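Local coordinates for NUDIX hydrolase (Alicyclobacillus acidocaldarius subsp. acidocaldarius, PDB 3QSJ), which probably hydrolyses phosphorus-containing acid anhydrides as a metal-dependent NUDIX hydrolase and binds a calcium ion, at residues A[12-17]-A[154-159]; A[66-71]-A[136-141]; A[75-80]-A[131-136]. All coordinates share one frame; numbering follows the deposited sequence.

The three contacts are nested along the chain: interaction 1 (12-17 with 154-159) closes the longest loop, interaction 2 (66-71 with 136-141) lies inside it, and interaction 3 (75-80 with 131-136) is innermost. Their centres are about 9 to 11 Å apart. Strand 151-160 pairs with strand 7-18 in interaction 1 and is also the neighbour of strand 137-143, the strand used by interaction 2, so both belong to one mixed sheet. Interaction 3 packs helix 72-87, which carries the calcium ligands Glu82 and Glu86, against the loop leading into strand 137-143; Leu136 is common to interactions 2 and 3. Interaction 1 lies within the sheet; interaction 2 ties the loop before this helix to strand 137-143.

Interaction 1 (A[12-17]-A[154-159]); sequences TLVVIR and TRFFLC
Thr12 lies beside Phe156 and sets its CB over one face of the ring, 4.2 Å from the centroid, a CH-pi contact displaced toward the rim. Its OG1 stands anti to the carbonyl carbon (chi1 -62°) and meets the methyl CG2 of Thr154. On the reverse side of the sheet Leu13 crosses Phe157 at about a right angle, Leu13 CD1 touching Phe157 CB at 3.8 Å. The backbones form a parallel ladder, with Val14 N bonded to Phe157 O (2.8 Å) and Ile16 N to Cys159 O (3.0 Å). This pair is part of the mixed sheet of the Nudix fold, a layer between helices: Leu13 packs against helix 72-87, whereas Val14 and Phe156 meet helix 198-209. Val14 CG1 rests on Leu158 CD1 at 3.7 Å. Ile16 puts CG1 between its backbone N and carbonyl carbon (chi1 68°), which brings it to 3.5 Å from Cys159 O, while CG2 reaches Leu158 CD1 at 3.8 Å. With an alanine here both branches beyond CB are gone, and a gap would probably open beside Leu158 CD1, which is held by Ile16 CG2 and CD1 on this flank.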
loop_
_atom_site.group_PDB
_atom_site.type_symbol
_atom_site.label_atom_id
_atom_site.label_comp_id
_atom_site.label_asym_id
_atom_site.label_seq_id
_atom_site.Cartn_x
_atom_site.Cartn_y
_atom_site.Cartn_z
ATOM N N THR A 12 0.374 -4.867 0.508
ATOM C CA THR A 12 0.564 -3.732 -0.375
ATOM C C THR A 12 -0.692 -2.878 -0.392
ATOM O O THR A 12 -1.799 -3.416 -0.442
ATOM C CB THR A 12 0.892 -4.265 -1.786
ATOM O OG1 THR A 12 2.108 -5.011 -1.700
ATOM C CG2 THR A 12 1.169 -3.133 -2.742
ATOM N N LEU A 13 -0.497 -1.555 -0.496
ATOM C CA LEU A 13 -1.620 -0.611 -0.522
ATOM C C LEU A 13 -1.672 0.081 -1.853
ATOM O O LEU A 13 -0.703 0.707 -2.300
ATOM C CB LEU A 13 -1.515 0.447 0.597
ATOM C CG LEU A 13 -2.805 1.242 0.847
ATOM C CD1 LEU A 13 -3.965 0.289 1.189
ATOM C CD2 LEU A 13 -2.552 2.301 1.963
ATOM N N VAL A 14 -2.869 0.035 -2.475
ATOM C CA VAL A 14 -3.103 0.626 -3.783
ATOM C C VAL A 14 -3.939 1.849 -3.456
ATOM O O VAL A 14 -5.142 1.716 -3.134
ATOM C CB VAL A 14 -3.842 -0.373 -4.709
ATOM C CG1 VAL A 14 -4.049 0.231 -6.114
ATOM C CG2 VAL A 14 -3.081 -1.707 -4.795
ATOM N N VAL A 15 -3.305 3.021 -3.505
ATOM C CA VAL A 15 -3.981 4.287 -3.133
ATOM C C VAL A 15 -4.375 4.972 -4.425
ATOM O O VAL A 15 -3.512 5.317 -5.248
ATOM C CB VAL A 15 -3.042 5.175 -2.273
ATOM C CG1 VAL A 15 -3.792 6.415 -1.764
ATOM C CG2 VAL A 15 -2.448 4.380 -1.094
ATOM N N ILE A 16 -5.661 5.205 -4.594
ATOM C CA ILE A 16 -6.172 5.806 -5.835
ATOM C C ILE A 16 -6.971 7.077 -5.695
ATOM O O ILE A 16 -7.403 7.434 -4.606
ATOM C CB ILE A 16 -7.093 4.768 -6.557
ATOM C CG1 ILE A 16 -8.417 4.500 -5.752
ATOM C CG2 ILE A 16 -6.328 3.499 -6.923
ATOM C CD1 ILE A 16 -9.473 3.587 -6.547
ATOM N N ARG A 17 -7.141 7.787 -6.815
ATOM C CA ARG A 17 -8.008 8.962 -6.795
ATOM C C ARG A 17 -8.615 9.102 -8.218
ATOM O O ARG A 17 -8.106 8.527 -9.173
ATOM C CB ARG A 17 -7.208 10.205 -6.398
ATOM C CG ARG A 17 -6.218 10.622 -7.495
ATOM C CD ARG A 17 -5.278 11.698 -6.980
ATOM N NE ARG A 17 -4.414 12.234 -8.053
ATOM C CZ ARG A 17 -3.497 13.161 -7.823
ATOM N NH1 ARG A 17 -3.333 13.651 -6.590
ATOM N NH2 ARG A 17 -2.734 13.620 -8.827
ATOM N N THR A 154 1.412 -12.109 -0.581
ATOM C CA THR A 154 1.084 -10.686 -0.431
ATOM C C THR A 154 -0.394 -10.389 -0.517
ATOM O O THR A 154 -1.054 -10.838 -1.465
ATOM C CB THR A 154 1.815 -9.912 -1.525
ATOM O OG1 THR A 154 3.232 -10.204 -1.437
ATOM C CG2 THR A 154 1.574 -8.350 -1.386
ATOM N N ARG A 155 -0.903 -9.640 0.466
ATOM C CA ARG A 155 -2.309 -9.249 0.554
ATOM C C ARG A 155 -2.405 -7.852 -0.030
ATOM O O ARG A 155 -1.685 -6.974 0.408
ATOM C CB ARG A 155 -2.783 -9.247 2.011
ATOM C CG ARG A 155 -4.291 -9.580 2.182
ATOM C CD ARG A 155 -4.687 -11.037 1.815
ATOM N NE ARG A 155 -3.824 -12.026 2.447
ATOM C CZ ARG A 155 -4.086 -12.668 3.601
ATOM N NH1 ARG A 155 -5.206 -12.409 4.283
ATOM N NH2 ARG A 155 -3.217 -13.528 4.098
ATOM N N PHE A 156 -3.298 -7.626 -0.990
ATOM C CA PHE A 156 -3.440 -6.317 -1.632
ATOM C C PHE A 156 -4.755 -5.628 -1.113
ATOM O O PHE A 156 -5.832 -6.214 -1.103
ATOM C CB PHE A 156 -3.602 -6.507 -3.178
ATOM C CG PHE A 156 -2.275 -6.796 -3.843
ATOM C CD1 PHE A 156 -1.596 -5.795 -4.515
ATOM C CD2 PHE A 156 -1.646 -8.027 -3.669
ATOM C CE1 PHE A 156 -0.307 -6.028 -5.076
ATOM C CE2 PHE A 156 -0.349 -8.260 -4.225
ATOM C CZ PHE A 156 0.299 -7.256 -4.899
ATOM N N PHE A 157 -4.635 -4.363 -0.761
ATOM C CA PHE A 157 -5.731 -3.546 -0.289
ATOM C C PHE A 157 -5.802 -2.318 -1.159
ATOM O O PHE A 157 -4.758 -1.775 -1.625
ATOM C CB PHE A 157 -5.516 -3.129 1.199
ATOM C CG PHE A 157 -5.616 -4.331 2.092
ATOM C CD1 PHE A 157 -6.861 -4.790 2.530
ATOM C CD2 PHE A 157 -4.473 -5.001 2.501
ATOM C CE1 PHE A 157 -6.946 -5.906 3.377
ATOM C CE2 PHE A 157 -4.564 -6.134 3.322
ATOM C CZ PHE A 157 -5.811 -6.642 3.650
ATOM N N LEU A 158 -7.017 -1.829 -1.291
ATOM C CA LEU A 158 -7.281 -0.601 -2.044
ATOM C C LEU A 158 -7.875 0.464 -1.087
ATOM O O LEU A 158 -8.690 0.114 -0.231
ATOM C CB LEU A 158 -8.345 -0.948 -3.125
ATOM C CG LEU A 158 -8.758 0.199 -4.038
ATOM C CD1 LEU A 158 -7.643 0.428 -5.113
ATOM C CD2 LEU A 158 -10.047 -0.177 -4.824
ATOM N N CYS A 159 -7.523 1.751 -1.283
ATOM C CA CYS A 159 -8.158 2.859 -0.560
ATOM C C CYS A 159 -8.100 4.076 -1.417
ATOM O O CYS A 159 -7.400 4.102 -2.433
ATOM C CB CYS A 159 -7.576 3.099 0.822
ATOM S SG CYS A 159 -5.883 3.721 0.781
#

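Interaction 2 (A[66-71]-A[136-141]); sequences CAEDDD and LRRIGR
Cys66 and Arg138 mark the nearest backbone approach, 5.4 Å between CA atoms, where the irregular loop 66-69 runs at 48° to the strand 137-141. Arg138 carries most of the contact. Its CG is anti to the backbone N (chi1 171°) and the chain stays extended to NE, which lays the methylenes along the carbonyl of Cys66, with CB 3.6 Å from Cys66 O, and delivers the guanidinium to the acidic part of the loop. There NH1 gives a nearly straight bond of 2.8 Å to Asp69 OD2, close to the guanidinium plane, meeting the oxygen on its anti side and somewhat out of the carboxylate plane. A water reinforces this salt bridge: it donates to Asp69 OD2 (2.6 Å) and accepts from Arg138 NH2 (2.8 Å) and from Arg141 NH1 (3.0 Å). Asp69, Arg138 and Arg141 thus make a salt-bridge network, although the direct pair between Asp69 and Arg141 is long. The strand that presents the two arginines contains a classic beta bulge, Ile139 and Gly140 both facing Phe156 of the adjacent strand in the Nudix sheet. Glu68 stacks its carboxylate over one face of the Arg138 guanidinium, the planes only 7° apart; no N-H points at it, and the attraction is probably electrostatic. At the other end Cys66 SG sits over a face of the Arg137 guanidinium, 3.5 Å from NH2, while Arg137 directs its N-H groups to the carbonyls of Met217 and Leu220. Arg138 NH1 has a second carboxylate partner in Asp72, whose OD2 also accepts from the backbone N of Glu68 and of Asp69, and Arg141 pairs with Asp153 through NH2.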
loop_
_atom_site.group_PDB
_atom_site.type_symbol
_atom_site.label_atom_id
_atom_site.label_comp_id
_atom_site.label_asym_id
_atom_site.label_seq_id
_atom_site.Cartn_x
_atom_site.Cartn_y
_atom_site.Cartn_z
ATOM N N CYS A 66 -14.600 -6.664 2.101
ATOM C CA CYS A 66 -14.196 -7.914 1.465
ATOM C C CYS A 66 -13.053 -8.667 2.186
ATOM O O CYS A 66 -12.425 -9.540 1.573
ATOM C CB CYS A 66 -13.920 -7.726 -0.032
ATOM S SG CYS A 66 -15.314 -7.026 -0.935
ATOM N N ALA A 67 -12.880 -8.424 3.519
ATOM C CA ALA A 67 -12.024 -9.261 4.371
ATOM C C ALA A 67 -12.620 -10.664 4.323
ATOM O O ALA A 67 -13.836 -10.792 4.326
ATOM C CB ALA A 67 -12.020 -8.756 5.807
ATOM N N GLU A 68 -11.774 -11.705 4.220
ATOM C CA GLU A 68 -12.246 -13.096 4.169
ATOM C C GLU A 68 -11.447 -13.902 5.206
ATOM O O GLU A 68 -11.848 -15.004 5.515
ATOM C CB GLU A 68 -11.888 -13.754 2.825
ATOM C CG GLU A 68 -12.382 -13.108 1.542
ATOM C CD GLU A 68 -11.883 -13.845 0.308
ATOM O OE1 GLU A 68 -11.505 -15.035 0.418
ATOM O OE2 GLU A 68 -11.928 -13.248 -0.789
ATOM N N ASP A 69 -10.307 -13.401 5.690
ATOM C CA ASP A 69 -9.487 -14.203 6.598
ATOM C C ASP A 69 -9.139 -13.483 7.892
ATOM O O ASP A 69 -9.150 -12.248 7.943
ATOM C CB ASP A 69 -8.205 -14.597 5.831
ATOM C CG ASP A 69 -8.421 -15.498 4.636
ATOM O OD1 ASP A 69 -8.955 -16.601 4.816
ATOM O OD2 ASP A 69 -8.005 -15.133 3.542
ATOM N N ASP A 70 -8.822 -14.261 8.956
ATOM C CA ASP A 70 -8.561 -13.637 10.253
ATOM C C ASP A 70 -7.383 -12.723 10.283
ATOM O O ASP A 70 -7.331 -11.819 11.136
ATOM C CB ASP A 70 -8.495 -14.668 11.378
ATOM C CG ASP A 70 -9.845 -15.363 11.634
ATOM O OD1 ASP A 70 -10.909 -14.719 11.411
ATOM O OD2 ASP A 70 -9.833 -16.525 12.068
ATOM N N ASP A 71 -6.436 -12.922 9.329
ATOM C CA ASP A 71 -5.258 -12.057 9.254
ATOM C C ASP A 71 -5.427 -10.808 8.356
ATOM O O ASP A 71 -4.529 -9.991 8.290
ATOM C CB ASP A 71 -4.034 -12.891 8.849
ATOM C CG ASP A 71 -4.143 -13.559 7.488
ATOM O OD1 ASP A 71 -5.279 -13.625 6.938
ATOM O OD2 ASP A 71 -3.082 -13.956 6.936
ATOM N N LEU A 136 -10.465 0.487 3.791
ATOM C CA LEU A 136 -9.687 -0.367 2.844
ATOM C C LEU A 136 -10.504 -1.505 2.328
ATOM O O LEU A 136 -11.353 -2.023 3.082
ATOM C CB LEU A 136 -8.442 -0.988 3.534
ATOM C CG LEU A 136 -7.176 -0.100 3.458
ATOM C CD1 LEU A 136 -7.386 1.292 4.199
ATOM C CD2 LEU A 136 -6.069 -0.823 4.225
ATOM N N ARG A 137 -10.277 -1.867 1.072
ATOM C CA ARG A 137 -10.925 -2.988 0.464
ATOM C C ARG A 137 -9.860 -4.045 0.147
ATOM O O ARG A 137 -8.871 -3.746 -0.532
ATOM C CB ARG A 137 -11.657 -2.542 -0.820
ATOM C CG ARG A 137 -12.310 -3.666 -1.586
ATOM C CD ARG A 137 -12.758 -3.228 -3.001
ATOM N NE ARG A 137 -13.453 -4.331 -3.673
ATOM C CZ ARG A 137 -14.751 -4.593 -3.548
ATOM N NH1 ARG A 137 -15.524 -3.820 -2.785
ATOM N NH2 ARG A 137 -15.287 -5.676 -4.146
ATOM N N ARG A 138 -10.063 -5.290 0.583
ATOM C CA ARG A 138 -9.182 -6.376 0.151
ATOM C C ARG A 138 -9.475 -6.606 -1.324
ATOM O O ARG A 138 -10.637 -6.860 -1.692
ATOM C CB ARG A 138 -9.448 -7.651 0.982
ATOM C CG ARG A 138 -8.707 -8.803 0.402
ATOM C CD ARG A 138 -8.755 -10.080 1.234
ATOM N NE ARG A 138 -8.346 -11.225 0.422
ATOM C CZ ARG A 138 -8.056 -12.424 0.939
ATOM N NH1 ARG A 138 -8.074 -12.613 2.267
ATOM N NH2 ARG A 138 -7.725 -13.434 0.145
ATOM N N ILE A 139 -8.409 -6.530 -2.188
ATOM C CA ILE A 139 -8.619 -6.766 -3.617
ATOM C C ILE A 139 -7.864 -7.967 -4.168
ATOM O O ILE A 139 -8.054 -8.338 -5.323
ATOM C CB ILE A 139 -8.336 -5.501 -4.435
ATOM C CG1 ILE A 139 -6.854 -5.048 -4.208
ATOM C CG2 ILE A 139 -9.339 -4.414 -4.026
ATOM C CD1 ILE A 139 -6.436 -3.862 -5.154
ATOM N N GLY A 140 -6.979 -8.551 -3.375
ATOM C CA GLY A 140 -6.324 -9.737 -3.889
ATOM C C GLY A 140 -5.350 -10.370 -2.940
ATOM O O GLY A 140 -4.990 -9.774 -1.920
ATOM N N ARG A 141 -4.874 -11.563 -3.319
ATOM C CA ARG A 141 -3.819 -12.213 -2.545
ATOM C C ARG A 141 -2.992 -12.983 -3.551
ATOM O O ARG A 141 -3.558 -13.686 -4.407
ATOM C CB ARG A 141 -4.411 -13.153 -1.502
ATOM C CG ARG A 141 -3.370 -13.843 -0.633
ATOM C CD ARG A 141 -4.065 -14.847 0.299
ATOM N NE ARG A 141 -3.057 -15.553 1.105
ATOM C CZ ARG A 141 -3.318 -16.358 2.128
ATOM N NH1 ARG A 141 -4.582 -16.664 2.444
ATOM N NH2 ARG A 141 -2.314 -16.882 2.844
HETATM O O HOH W 1 -7.247 -16.033 1.196
#

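Interaction 3 (A[75-80]-A[131-136])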
loop_
_atom_site.group_PDB
_atom_site.type_symbol
_atom_site.label_atom_id
_atom_site.label_comp_id
_atom_site.label_asym_id
_atom_site.label_seq_id
_atom_site.Cartn_x
_atom_site.Cartn_y
_atom_site.Cartn_z
ATOM N N LEU A 75 -2.910 -7.541 8.170
ATOM C CA LEU A 75 -2.235 -7.235 6.880
ATOM C C LEU A 75 -2.641 -5.854 6.320
ATOM O O LEU A 75 -1.813 -5.180 5.698
ATOM C CB LEU A 75 -2.462 -8.409 5.876
ATOM C CG LEU A 75 -1.587 -9.602 6.314
ATOM C CD1 LEU A 75 -1.951 -10.852 5.588
ATOM C CD2 LEU A 75 -0.099 -9.313 6.043
ATOM N N ALA A 76 -3.879 -5.398 6.611
ATOM C CA ALA A 76 -4.333 -4.039 6.224
ATOM C C ALA A 76 -3.443 -3.036 6.930
ATOM O O ALA A 76 -2.950 -2.093 6.305
ATOM C CB ALA A 76 -5.792 -3.789 6.612
ATOM N N VAL A 77 -3.167 -3.292 8.194
ATOM C CA VAL A 77 -2.245 -2.473 8.977
ATOM C C VAL A 77 -0.838 -2.497 8.382
ATOM O O VAL A 77 -0.216 -1.428 8.230
ATOM C CB VAL A 77 -2.285 -2.850 10.487
ATOM C CG1 VAL A 77 -1.154 -2.135 11.228
ATOM C CG2 VAL A 77 -3.646 -2.416 11.093
ATOM N N THR A 78 -0.345 -3.688 8.003
ATOM C CA THR A 78 0.990 -3.807 7.379
ATOM C C THR A 78 1.021 -2.852 6.198
ATOM O O THR A 78 1.944 -2.093 6.047
ATOM C CB THR A 78 1.250 -5.274 6.917
ATOM O OG1 THR A 78 1.202 -6.129 8.067
ATOM C CG2 THR A 78 2.568 -5.396 6.084
ATOM N N ALA A 79 -0.000 -2.902 5.358
ATOM C CA ALA A 79 -0.055 -2.055 4.161
ATOM C C ALA A 79 -0.041 -0.555 4.488
ATOM O O ALA A 79 0.713 0.209 3.869
ATOM C CB ALA A 79 -1.271 -2.426 3.325
ATOM N N LEU A 80 -0.828 -0.162 5.484
ATOM C CA LEU A 80 -0.936 1.249 5.915
ATOM C C LEU A 80 0.395 1.695 6.517
ATOM O O LEU A 80 0.849 2.820 6.254
ATOM C CB LEU A 80 -2.070 1.367 6.928
ATOM C CG LEU A 80 -3.455 1.302 6.273
ATOM C CD1 LEU A 80 -4.511 0.876 7.309
ATOM C CD2 LEU A 80 -3.772 2.620 5.547
ATOM N N PHE A 131 -6.302 2.975 13.095
ATOM C CA PHE A 131 -6.736 2.940 11.689
ATOM C C PHE A 131 -8.210 2.602 11.567
ATOM O O PHE A 131 -8.709 1.746 12.314
ATOM C CB PHE A 131 -5.959 1.883 10.943
ATOM C CG PHE A 131 -4.511 2.292 10.761
ATOM C CD1 PHE A 131 -4.176 3.388 9.959
ATOM C CD2 PHE A 131 -3.493 1.623 11.447
ATOM C CE1 PHE A 131 -2.849 3.726 9.708
ATOM C CE2 PHE A 131 -2.149 1.975 11.237
ATOM C CZ PHE A 131 -1.829 3.020 10.361
ATOM N N ASP A 132 -8.876 3.206 10.574
ATOM C CA ASP A 132 -10.270 2.831 10.270
ATOM C C ASP A 132 -10.087 1.848 9.091
ATOM O O ASP A 132 -9.947 2.257 7.911
ATOM C CB ASP A 132 -11.078 4.086 9.839
ATOM C CG ASP A 132 -12.498 3.693 9.411
ATOM O OD1 ASP A 132 -12.824 2.462 9.457
ATOM O OD2 ASP A 132 -13.289 4.618 9.036
ATOM N N LEU A 133 -10.102 0.558 9.404
ATOM C CA LEU A 133 -9.923 -0.476 8.365
ATOM C C LEU A 133 -11.104 -0.569 7.369
ATOM O O LEU A 133 -10.928 -1.097 6.268
ATOM C CB LEU A 133 -9.691 -1.823 9.048
ATOM C CG LEU A 133 -8.411 -1.834 9.910
ATOM C CD1 LEU A 133 -8.210 -3.212 10.600
ATOM C CD2 LEU A 133 -7.153 -1.352 9.097
ATOM N N GLY A 134 -12.227 0.041 7.724
ATOM C CA GLY A 134 -13.403 0.109 6.876
ATOM C C GLY A 134 -13.129 0.907 5.594
ATOM O O GLY A 134 -13.900 0.834 4.621
ATOM N N LEU A 135 -12.079 1.724 5.612
ATOM C CA LEU A 135 -11.651 2.553 4.446
ATOM C C LEU A 135 -10.782 1.738 3.466
ATOM O O LEU A 135 -10.467 2.244 2.395
ATOM C CB LEU A 135 -10.911 3.788 4.928
ATOM C CG LEU A 135 -11.798 4.819 5.616
ATOM C CD1 LEU A 135 -10.913 5.978 6.147
ATOM C CD2 LEU A 135 -12.848 5.376 4.649
ATOM N N LEU A 136 -10.465 0.487 3.791
ATOM C CA LEU A 136 -9.687 -0.367 2.844
ATOM C C LEU A 136 -10.504 -1.505 2.328
ATOM O O LEU A 136 -11.353 -2.023 3.082
ATOM C CB LEU A 136 -8.442 -0.988 3.534
ATOM C CG LEU A 136 -7.176 -0.100 3.458
ATOM C CD1 LEU A 136 -7.386 1.292 4.199
ATOM C CD2 LEU A 136 -6.069 -0.823 4.225
#
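Ala76 and Leu80 face the 131-136 segment from a helix whose backbone bond from Ala79 N to Leu75 O (2.9 Å) is its shortest here; the next, Leu80 N to Ala76 O, places the two on the same side, one turn apart. Across the interface everything is apolar. Leu80 has the largest share of the packing: its CG is anti to the carbonyl carbon (chi1 -75°), which carries CD1 over one face of the Phe131 ring, 4.0 Å from the centroid in a CH-pi contact displaced toward the rim. The two side chains slide past each other in opposite directions, and Leu80 CB lies 3.7 Å from Phe131 CE1 and touches CZ as well. The same CD1 methyl also meets Leu133 CD2, while Leu80 and Leu136 approach tip to tip, with Leu80 CD1 3.9 Å from Leu136 CD2. The helix is the one that bears the calcium ligands Glu82 and Glu86, consistent with the Nudix-box helix of this family; the loop lies against this helix, and the Leu80 side chain is about 12 Å from the ion. Ala76 offers a bare methyl, which lets two leucines come close: CB touches Leu133 CD2 at 3.7 Å and Leu136 CD2 at 3.8 Å. Val77 crosses Phe131 obliquely, Val77 CG2 standing 4.1 Å from Phe131 CD2; Val77 also touches helix 51-58. The loop is shaped by a 3-10 segment over 133-135 whose start overlaps an Asx turn, in which Asp132 OD1 takes the N-H of Gly134 from above the carboxylate plane. Leu136 also touches Leu13, Phe157 and Cys159 of the sheet, so it packs between helix and sheet, and Leu91 also touches Leu80.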